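Local coordinates for bifunctional enzyme IspD/IspF (Campylobacter jejuni, PDB 1W55), which makes 4-diphosphocytidyl-2-C-methyl-D-erythritol from CTP and methylerythritol phosphate, and cyclises its 2-phosphate with release of CMP, two steps of isoprenoid precursor biosynthesis, at residues 297-303 with 360-366; 120-126 with 143-149; 283-287 with 324-329. All coordinates share one frame; numbering follows the deposited sequence.

Contact 2 comes first along the chain and sits in the cytidylyltransferase (IspD) part; contacts 1 and 3 belong to the cyclodiphosphate synthase (IspF) part, on the opposite side of the chain's centre. The centres of contacts 1 and 2 lie 39 Å apart, those of 2 and 3 46 Å apart, and neither pair touches. Contacts 1 and 3, with centres 15 Å apart, alternate along the chain: helix 282-295 leads into strand 298-308, which leads into helix 318-329, and the later strand 354-365 lies between 210-224 and 298-308 in the sheet. They meet where I303 and L300 pack on L329, joining sheet and helix layer in one core. The two activities rest on separate cores.

Contact 1 of 3, residues 297-303 with 360-366; sequences GFELINI and SVNLKYF
E299 and K364 face each other as an antiparallel hydrogen-bonded pair, E299 N donating to K364 O (2.8 Å) and K364 N to E299 O. Their side chains run alongside each other in the same direction. K364 is the one to follow outward: its CB lies against I301 CD1, CG rests over E299 O, and CD packs on I301 CG1 at 3.8 Å. CE then comes beside E299 OE1, but NZ stops 4.2 Å from that oxygen, beyond a salt bridge; its salt bridge is with E209 of a second subunit. CG of K364 stands between its backbone N and carbonyl carbon (chi1 68°), and from there the chain runs extended across I301.

These are neighbouring strands, 298-308 and 354-365, in the mixed sheet of the IspF domain. On the face away from K364, V361 and I303 turn to helix 248-260 and L363 to both 248-260 and 282-295, while L300 faces L329 of helix 318-329. There L300 CD2 touches V361 CG1 (3.5 Å), the two chains crossing at about a right angle, and also L363 CD2, while I303 CG1 meets V361 CG2. L363 CD1 makes an off-centre CH-pi contact with the F298 ring, 4.2 Å from its centroid. That ring also lies beside Y365, the planes 28° apart and slid so far that they barely overlap; F211 meets F298 edge-to-face. Before the strand, G297, the C' residue of the Schellman motif ending helix 282-295, receives F366 N on its carbonyl O at 2.7 Å. E299 OE1 reaches the edge of the F366 ring, 3.4 Å from CD1.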
loop_
_atom_site.group_PDB
_atom_site.type_symbol
_atom_site.label_atom_id
_atom_site.label_comp_id
_atom_site.label_asym_id
_atom_site.label_seq_id
_atom_site.Cartn_x
_atom_site.Cartn_y
_atom_site.Cartn_z
ATOM N N GLY A 297 16.838 -16.932 19.155
ATOM C CA GLY A 297 15.869 -16.401 18.211
ATOM C C GLY A 297 15.217 -17.359 17.227
ATOM O O GLY A 297 14.571 -16.916 16.265
ATOM N N PHE A 298 15.354 -18.655 17.476
ATOM C CA PHE A 298 14.832 -19.674 16.579
ATOM C C PHE A 298 13.587 -20.347 17.144
ATOM O O PHE A 298 13.346 -20.318 18.355
ATOM C CB PHE A 298 15.896 -20.740 16.333
ATOM C CG PHE A 298 16.960 -20.325 15.367
ATOM C CD1 PHE A 298 18.249 -20.041 15.810
ATOM C CD2 PHE A 298 16.675 -20.213 14.015
ATOM C CE1 PHE A 298 19.222 -19.666 14.911
ATOM C CE2 PHE A 298 17.646 -19.846 13.111
ATOM C CZ PHE A 298 18.915 -19.568 13.544
ATOM N N GLU A 299 12.832 -20.992 16.259
ATOM C CA GLU A 299 11.600 -21.676 16.613
ATOM C C GLU A 299 11.436 -22.881 15.675
ATOM O O GLU A 299 11.711 -22.780 14.479
ATOM C CB GLU A 299 10.438 -20.696 16.427
ATOM C CG GLU A 299 9.075 -21.224 16.807
ATOM C CD GLU A 299 7.984 -20.167 16.690
ATOM O OE1 GLU A 299 8.301 -19.002 16.323
ATOM O OE2 GLU A 299 6.807 -20.513 16.952
ATOM N N LEU A 300 10.987 -24.009 16.221
ATOM C CA LEU A 300 10.774 -25.214 15.434
ATOM C C LEU A 300 9.553 -25.126 14.517
ATOM O O LEU A 300 8.508 -24.616 14.906
ATOM C CB LEU A 300 10.655 -26.442 16.346
ATOM C CG LEU A 300 11.964 -27.104 16.812
ATOM C CD1 LEU A 300 11.704 -27.990 18.024
ATOM C CD2 LEU A 300 12.632 -27.915 15.702
ATOM N N ILE A 301 9.697 -25.631 13.297
ATOM C CA ILE A 301 8.547 -25.793 12.420
ATOM C C ILE A 301 8.069 -27.226 12.524
ATOM O O ILE A 301 6.881 -27.465 12.740
ATOM C CB ILE A 301 8.875 -25.428 10.943
ATOM C CG1 ILE A 301 9.058 -23.910 10.792
ATOM C CG2 ILE A 301 7.773 -25.936 10.015
ATOM C CD1 ILE A 301 9.570 -23.487 9.423
ATOM N N ASN A 302 8.979 -28.190 12.384
ATOM C CA ASN A 302 8.556 -29.590 12.448
ATOM C C ASN A 302 9.707 -30.523 12.721
ATOM O O ASN A 302 10.865 -30.127 12.603
ATOM C CB ASN A 302 7.820 -30.017 11.167
ATOM C CG ASN A 302 8.775 -30.352 10.016
ATOM O OD1 ASN A 302 9.544 -29.506 9.570
ATOM N ND2 ASN A 302 8.731 -31.597 9.547
ATOM N N ILE A 303 9.362 -31.759 13.085
ATOM C CA ILE A 303 10.311 -32.805 13.401
ATOM C C ILE A 303 9.908 -34.069 12.654
ATOM O O ILE A 303 8.735 -34.460 12.667
ATOM C CB ILE A 303 10.302 -33.079 14.915
ATOM C CG1 ILE A 303 10.987 -31.939 15.668
ATOM C CG2 ILE A 303 10.960 -34.438 15.255
ATOM C CD1 ILE A 303 10.469 -31.775 17.088
ATOM N N SER A 360 15.344 -35.258 11.536
ATOM C CA SER A 360 15.392 -34.038 10.739
ATOM C C SER A 360 14.481 -32.985 11.357
ATOM O O SER A 360 13.361 -33.275 11.798
ATOM C CB SER A 360 14.971 -34.259 9.281
ATOM O OG SER A 360 15.608 -35.389 8.736
ATOM N N VAL A 361 14.954 -31.752 11.316
ATOM C CA VAL A 361 14.275 -30.631 11.935
ATOM C C VAL A 361 14.361 -29.426 10.977
ATOM O O VAL A 361 15.326 -29.293 10.224
ATOM C CB VAL A 361 14.992 -30.388 13.276
ATOM C CG1 VAL A 361 15.258 -28.936 13.558
ATOM C CG2 VAL A 361 14.295 -31.140 14.397
ATOM N N ASN A 362 13.324 -28.592 10.966
ATOM C CA ASN A 362 13.366 -27.304 10.289
ATOM C C ASN A 362 13.117 -26.229 11.343
ATOM O O ASN A 362 12.186 -26.334 12.144
ATOM C CB ASN A 362 12.319 -27.226 9.166
ATOM C CG ASN A 362 12.897 -27.562 7.787
ATOM O OD1 ASN A 362 14.083 -27.859 7.644
ATOM N ND2 ASN A 362 12.058 -27.493 6.768
ATOM N N LEU A 363 13.989 -25.226 11.363
ATOM C CA LEU A 363 13.893 -24.102 12.278
ATOM C C LEU A 363 13.665 -22.836 11.463
ATOM O O LEU A 363 14.271 -22.662 10.398
ATOM C CB LEU A 363 15.217 -23.910 13.014
ATOM C CG LEU A 363 15.679 -24.705 14.221
ATOM C CD1 LEU A 363 16.990 -24.039 14.739
ATOM C CD2 LEU A 363 14.591 -24.767 15.316
ATOM N N LYS A 364 12.812 -21.955 11.975
ATOM C CA LYS A 364 12.658 -20.611 11.422
ATOM C C LYS A 364 13.011 -19.619 12.520
ATOM O O LYS A 364 13.207 -20.016 13.673
ATOM C CB LYS A 364 11.218 -20.378 10.984
ATOM C CG LYS A 364 10.250 -20.325 12.142
ATOM C CD LYS A 364 8.821 -20.183 11.681
ATOM C CE LYS A 364 7.874 -20.244 12.871
ATOM N NZ LYS A 364 6.520 -19.720 12.558
ATOM N N TYR A 365 13.084 -18.340 12.166
ATOM C CA TYR A 365 13.262 -17.286 13.163
ATOM C C TYR A 365 11.977 -17.050 13.929
ATOM O O TYR A 365 10.893 -16.979 13.345
ATOM C CB TYR A 365 13.705 -15.972 12.512
ATOM C CG TYR A 365 15.063 -16.040 11.866
ATOM C CD1 TYR A 365 15.246 -15.612 10.550
ATOM C CD2 TYR A 365 16.172 -16.506 12.568
ATOM C CE1 TYR A 365 16.495 -15.646 9.941
ATOM C CE2 TYR A 365 17.438 -16.559 11.959
ATOM C CZ TYR A 365 17.577 -16.129 10.640
ATOM O OH TYR A 365 18.806 -16.164 10.022
ATOM N N PHE A 366 12.111 -16.895 15.237
ATOM C CA PHE A 366 10.979 -16.560 16.077
ATOM C C PHE A 366 10.294 -15.306 15.555
ATOM O O PHE A 366 10.936 -14.281 15.325
ATOM C CB PHE A 366 11.426 -16.340 17.535
ATOM C CG PHE A 366 10.316 -15.849 18.428
ATOM C CD1 PHE A 366 9.169 -16.617 18.622
ATOM C CD2 PHE A 366 10.398 -14.599 19.041
ATOM C CE1 PHE A 366 8.123 -16.156 19.437
ATOM C CE2 PHE A 366 9.368 -14.130 19.866
ATOM C CZ PHE A 366 8.226 -14.899 20.058
HETATM O O HOH W 1 13.635 -13.729 15.706
HETATM O O HOH W 2 5.797 -22.537 14.178
#

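Contact 2 of 3, residues 120-126 with 143-149; sequences ITPALKV and KLIQTPQ. With EDO (1,2-ethanediol), chain F.
L124 and L144 form an antiparallel hydrogen-bonded pair inside the mixed sheet of the IspD domain, a GT-A type nucleotide-binding fold, where strands 119-124 and 142-145 lie edge to edge. Each backbone N of the two leucines bonds to the other's carbonyl O at 2.9 Å. The next link, Q146 N to P122 O, is skewed: the N-H approaches from above the carbonyl plane, 46° out of it. I145 O, between them, accepts a bond from O2 of a 1,2-ethanediol, probably from the crystallisation liquor, also held by D96 and K191.

The tight part lies around P122, A123 and T121. P122 CD sits 3.0 Å from P148 O; the peptide bond between T147 and P148 is cis, and the P122 ring is backed by L106 and L110 of helix 104-111. A123 CB meets I145 CD1, and T121 OG1 lies 3.3 Å from I145 CG2. Q146 crosses L124 at a slant, its NE2 3.7 Å from L124 CD1 while bonding to E186 O.

Toward the other end fewer atoms meet across the two segments. V126 reaches over only through CG2, which touches L144 CG and CD1, the two side chains crossing at about a right angle. V126 and L144 also pack on L144 and V126 of a neighbouring subunit, where K143 and L144 carry the sheet across the interface.

Back at the buried end, T121 OG1, anti to its own N (chi1 -179°), takes an almost straight bond of 2.8 Å from Q149 NE2, the oxygen 4° out of the amide plane; D168 OD2 is a further acceptor for the same nitrogen.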
loop_
_atom_site.group_PDB
_atom_site.type_symbol
_atom_site.label_atom_id
_atom_site.label_comp_id
_atom_site.label_asym_id
_atom_site.label_seq_id
_atom_site.Cartn_x
_atom_site.Cartn_y
_atom_site.Cartn_z
ATOM N N ILE A 120 27.453 15.188 24.840
ATOM C CA ILE A 120 26.283 15.567 24.041
ATOM C C ILE A 120 25.276 14.425 23.995
ATOM O O ILE A 120 25.613 13.303 23.605
ATOM C CB ILE A 120 26.673 15.943 22.590
ATOM C CG1 ILE A 120 28.102 16.537 22.499
ATOM C CG2 ILE A 120 25.591 16.850 21.971
ATOM C CD1 ILE A 120 28.302 17.893 23.213
ATOM N N THR A 121 24.038 14.719 24.366
ATOM C CA THR A 121 23.024 13.689 24.539
ATOM C C THR A 121 21.650 14.173 24.077
ATOM O O THR A 121 21.315 15.353 24.234
ATOM C CB THR A 121 22.971 13.228 26.035
ATOM O OG1 THR A 121 21.983 12.198 26.194
ATOM C CG2 THR A 121 22.447 14.323 26.930
ATOM N N PRO A 122 20.863 13.268 23.502
ATOM C CA PRO A 122 19.454 13.547 23.227
ATOM C C PRO A 122 18.612 13.448 24.492
ATOM O O PRO A 122 18.954 12.731 25.433
ATOM C CB PRO A 122 19.052 12.455 22.219
ATOM C CG PRO A 122 20.279 11.660 21.937
ATOM C CD PRO A 122 21.254 11.924 23.047
ATOM N N ALA A 123 17.513 14.189 24.503
ATOM C CA ALA A 123 16.615 14.255 25.640
ATOM C C ALA A 123 15.233 14.639 25.142
ATOM O O ALA A 123 15.094 15.306 24.112
ATOM C CB ALA A 123 17.110 15.263 26.663
ATOM N N LEU A 124 14.226 14.223 25.892
ATOM C CA LEU A 124 12.843 14.534 25.601
ATOM C C LEU A 124 12.199 15.103 26.850
ATOM O O LEU A 124 12.520 14.697 27.961
ATOM C CB LEU A 124 12.088 13.273 25.172
ATOM C CG LEU A 124 12.549 12.582 23.891
ATOM C CD1 LEU A 124 11.855 11.234 23.762
ATOM C CD2 LEU A 124 12.298 13.459 22.663
ATOM N N LYS A 125 11.290 16.049 26.646
ATOM C CA LYS A 125 10.475 16.598 27.718
ATOM C C LYS A 125 9.249 15.712 27.887
ATOM O O LYS A 125 8.959 14.873 27.031
ATOM C CB LYS A 125 10.039 18.027 27.373
ATOM C CG LYS A 125 11.183 19.028 27.157
ATOM C CD LYS A 125 10.635 20.436 26.865
ATOM C CE LYS A 125 11.251 21.033 25.593
ATOM N NZ LYS A 125 10.488 20.704 24.338
ATOM N N VAL A 126 8.519 15.931 28.978
ATOM C CA VAL A 126 7.335 15.155 29.316
ATOM C C VAL A 126 6.164 16.094 29.640
ATOM O O VAL A 126 6.310 17.019 30.443
ATOM C CB VAL A 126 7.613 14.228 30.538
ATOM C CG1 VAL A 126 6.359 13.470 30.949
ATOM C CG2 VAL A 126 8.746 13.255 30.231
ATOM N N LYS A 143 13.565 15.487 32.437
ATOM C CA LYS A 143 14.161 15.086 31.156
ATOM C C LYS A 143 14.241 13.561 31.075
ATOM O O LYS A 143 14.726 12.917 32.013
ATOM C CB LYS A 143 15.582 15.638 31.016
ATOM C CG LYS A 143 15.672 17.037 30.481
ATOM C CD LYS A 143 17.108 17.391 30.120
ATOM C CE LYS A 143 17.278 18.894 29.957
ATOM N NZ LYS A 143 17.134 19.642 31.245
ATOM N N LEU A 144 13.782 12.987 29.962
ATOM C CA LEU A 144 14.058 11.580 29.665
ATOM C C LEU A 144 15.252 11.538 28.732
ATOM O O LEU A 144 15.223 12.132 27.648
ATOM C CB LEU A 144 12.856 10.869 29.035
ATOM C CG LEU A 144 11.533 10.885 29.811
ATOM C CD1 LEU A 144 10.457 10.144 29.027
ATOM C CD2 LEU A 144 11.647 10.328 31.235
ATOM N N ILE A 145 16.315 10.867 29.168
ATOM C CA ILE A 145 17.551 10.846 28.411
ATOM C C ILE A 145 17.614 9.634 27.477
ATOM O O ILE A 145 17.125 8.545 27.792
ATOM C CB ILE A 145 18.792 10.894 29.353
ATOM C CG1 ILE A 145 18.713 12.078 30.331
ATOM C CG2 ILE A 145 20.067 10.955 28.550
ATOM C CD1 ILE A 145 18.738 13.481 29.674
ATOM N N GLN A 146 18.228 9.846 26.325
ATOM C CA GLN A 146 18.363 8.807 25.327
ATOM C C GLN A 146 19.837 8.690 24.960
ATOM O O GLN A 146 20.700 9.366 25.534
ATOM C CB GLN A 146 17.521 9.139 24.082
ATOM C CG GLN A 146 16.002 9.219 24.306
ATOM C CD GLN A 146 15.231 9.399 22.993
ATOM O OE1 GLN A 146 15.581 10.257 22.172
ATOM N NE2 GLN A 146 14.197 8.580 22.787
ATOM N N THR A 147 20.085 7.860 23.963
ATOM C CA THR A 147 21.403 7.485 23.473
ATOM C C THR A 147 21.175 7.540 21.930
ATOM O O THR A 147 20.008 7.452 21.521
ATOM C CB THR A 147 21.636 6.057 24.060
ATOM O OG1 THR A 147 22.614 6.077 25.115
ATOM C CG2 THR A 147 22.111 5.078 23.090
ATOM N N PRO A 148 22.184 7.714 21.055
ATOM C CA PRO A 148 23.621 7.807 21.364
ATOM C C PRO A 148 24.051 9.049 22.140
ATOM O O PRO A 148 23.377 10.079 22.117
ATOM C CB PRO A 148 24.292 7.844 19.977
ATOM C CG PRO A 148 23.223 7.485 18.969
ATOM C CD PRO A 148 21.921 7.842 19.611
ATOM N N GLN A 149 25.175 8.926 22.840
ATOM C CA GLN A 149 25.731 10.031 23.605
ATOM C C GLN A 149 27.192 10.150 23.185
ATOM O O GLN A 149 27.879 9.142 23.043
ATOM C CB GLN A 149 25.608 9.761 25.109
ATOM C CG GLN A 149 24.168 9.620 25.619
ATOM C CD GLN A 149 24.054 9.408 27.131
ATOM O OE1 GLN A 149 24.711 8.534 27.698
ATOM N NE2 GLN A 149 23.189 10.189 27.777
HETATM C C1 EDO F . 20.615 5.178 28.946
HETATM O O1 EDO F . 19.728 4.154 28.523
HETATM C C2 EDO F . 19.985 6.531 28.698
HETATM O O2 EDO F . 18.681 6.535 29.234
#

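Contact 3 of 3, residues 283-287 with 324-329; sequences MELLK and NIAHTL
M283 folds back on itself at chi2 and chi3 (-83°), which turns its CE to the 324-329 helix beside T328. Opposite it, T328 OG1 lies beside its own backbone N, with CG2 beside the carbonyl carbon, turned to M283 O. The two segments belong to helices 282-295 and 318-329, packed next to each other in the helical layer of the IspF alpha/beta fold; their axes come within 9.7 Å and cross at -49°.

T328 is the centre of the contact, and its two branches do different work. OG1 touches M283 CE at 3.4 Å, the methionine and threonine chains crossing at about a right angle, while also bonding back along its own helix to N324 O. T328 N and OG1 approach that carbonyl O from opposite faces of its plane, so two donors grip it. CG2 of T328 lies 3.2 Å from M283 O, a carbonyl that already accepts the helical bond from K287 N, and its other neighbour is K287 CB at 3.8 Å. The methyl thus sits in the angle between a backbone oxygen and the base of a lysine chain.

M283 CE goes on to rest against I325, at 4.0 Å from CG1. It also lies near N324 ND2, which bonds to A230 O. Deeper in, L286 CG packs on L329 CD2, the two leucines crossing at about a right angle. L286 is also covered by L253, T254 and I257 of helix 248-260, and L329 by L300 and I303 of strand 298-308, so this end of the contact runs into the sheet core. On the outer side, the K287 chain bends at chi3 and chi4, bringing CE and NZ to T328 O, to which NZ donates at 3.1 Å, tilted 25° from the carbonyl plane.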
loop_
_atom_site.group_PDB
_atom_site.type_symbol
_atom_site.label_atom_id
_atom_site.label_comp_id
_atom_site.label_asym_id
_atom_site.label_seq_id
_atom_site.Cartn_x
_atom_site.Cartn_y
_atom_site.Cartn_z
ATOM N N MET A 283 14.752 -36.395 28.022
ATOM C CA MET A 283 13.715 -35.502 27.533
ATOM C C MET A 283 13.854 -34.108 28.162
ATOM O O MET A 283 13.512 -33.102 27.531
ATOM C CB MET A 283 12.319 -36.085 27.813
ATOM C CG MET A 283 11.970 -37.306 26.957
ATOM S SD MET A 283 12.138 -36.999 25.160
ATOM C CE MET A 283 10.546 -36.218 24.762
ATOM N N GLU A 284 14.353 -34.059 29.397
ATOM C CA GLU A 284 14.655 -32.788 30.058
ATOM C C GLU A 284 15.885 -32.152 29.424
ATOM O O GLU A 284 15.925 -30.934 29.239
ATOM C CB GLU A 284 14.840 -32.981 31.577
ATOM C CG GLU A 284 15.222 -31.721 32.363
ATOM C CD GLU A 284 14.172 -30.605 32.316
ATOM O OE1 GLU A 284 12.951 -30.896 32.255
ATOM O OE2 GLU A 284 14.576 -29.421 32.346
ATOM N N LEU A 285 16.866 -32.989 29.073
ATOM C CA LEU A 285 18.060 -32.539 28.360
ATOM C C LEU A 285 17.679 -31.971 26.999
ATOM O O LEU A 285 18.192 -30.930 26.597
ATOM C CB LEU A 285 19.062 -33.687 28.182
ATOM C CG LEU A 285 19.687 -34.336 29.423
ATOM C CD1 LEU A 285 20.732 -35.363 29.011
ATOM C CD2 LEU A 285 20.300 -33.305 30.360
ATOM N N LEU A 286 16.776 -32.672 26.304
ATOM C CA LEU A 286 16.183 -32.203 25.052
ATOM C C LEU A 286 15.512 -30.842 25.215
ATOM O O LEU A 286 15.754 -29.925 24.426
ATOM C CB LEU A 286 15.159 -33.226 24.520
ATOM C CG LEU A 286 14.256 -32.784 23.357
ATOM C CD1 LEU A 286 15.083 -32.398 22.101
ATOM C CD2 LEU A 286 13.204 -33.848 23.012
ATOM N N LYS A 287 14.657 -30.720 26.231
ATOM C CA LYS A 287 13.951 -29.468 26.498
ATOM C C LYS A 287 14.926 -28.300 26.729
ATOM O O LYS A 287 14.721 -27.196 26.221
ATOM C CB LYS A 287 13.022 -29.623 27.698
ATOM C CG LYS A 287 12.312 -28.336 28.106
ATOM C CD LYS A 287 11.718 -28.431 29.506
ATOM C CE LYS A 287 10.348 -29.122 29.506
ATOM N NZ LYS A 287 9.227 -28.223 29.077
ATOM N N ASN A 324 4.504 -37.017 23.521
ATOM C CA ASN A 324 5.479 -36.672 24.564
ATOM C C ASN A 324 6.554 -35.658 24.106
ATOM O O ASN A 324 6.914 -34.749 24.862
ATOM C CB ASN A 324 6.130 -37.938 25.132
ATOM C CG ASN A 324 6.682 -37.735 26.549
ATOM O OD1 ASN A 324 6.070 -37.059 27.388
ATOM N ND2 ASN A 324 7.846 -38.310 26.814
ATOM N N ILE A 325 7.052 -35.811 22.876
ATOM C CA ILE A 325 7.930 -34.802 22.265
ATOM C C ILE A 325 7.235 -33.450 22.175
ATOM O O ILE A 325 7.842 -32.428 22.468
ATOM C CB ILE A 325 8.428 -35.228 20.840
ATOM C CG1 ILE A 325 9.371 -36.431 20.911
ATOM C CG2 ILE A 325 9.129 -34.042 20.126
ATOM C CD1 ILE A 325 9.529 -37.186 19.553
ATOM N N ALA A 326 5.969 -33.444 21.752
ATOM C CA ALA A 326 5.202 -32.196 21.650
ATOM C C ALA A 326 5.085 -31.488 23.000
ATOM O O ALA A 326 5.240 -30.272 23.075
ATOM C CB ALA A 326 3.790 -32.453 21.053
ATOM N N HIS A 327 4.785 -32.258 24.047
ATOM C CA HIS A 327 4.574 -31.724 25.396
ATOM C C HIS A 327 5.878 -31.167 25.976
ATOM O O HIS A 327 5.899 -30.059 26.495
ATOM C CB HIS A 327 3.970 -32.804 26.315
ATOM C CG HIS A 327 3.895 -32.404 27.758
ATOM N ND1 HIS A 327 4.832 -32.799 28.691
ATOM C CD2 HIS A 327 2.996 -31.637 28.428
ATOM C CE1 HIS A 327 4.513 -32.294 29.872
ATOM N NE2 HIS A 327 3.405 -31.586 29.740
ATOM N N THR A 328 6.954 -31.945 25.860
ATOM C CA THR A 328 8.301 -31.527 26.251
ATOM C C THR A 328 8.731 -30.210 25.581
ATOM O O THR A 328 9.330 -29.343 26.224
ATOM C CB THR A 328 9.309 -32.645 25.861
ATOM O OG1 THR A 328 9.080 -33.810 26.661
ATOM C CG2 THR A 328 10.776 -32.241 26.161
ATOM N N LEU A 329 8.447 -30.071 24.288
ATOM C CA LEU A 329 8.945 -28.916 23.541
ATOM C C LEU A 329 7.902 -27.821 23.411
ATOM O O LEU A 329 8.172 -26.788 22.809
ATOM C CB LEU A 329 9.481 -29.337 22.158
ATOM C CG LEU A 329 10.645 -30.336 22.159
ATOM C CD1 LEU A 329 10.967 -30.792 20.739
ATOM C CD2 LEU A 329 11.895 -29.737 22.849
#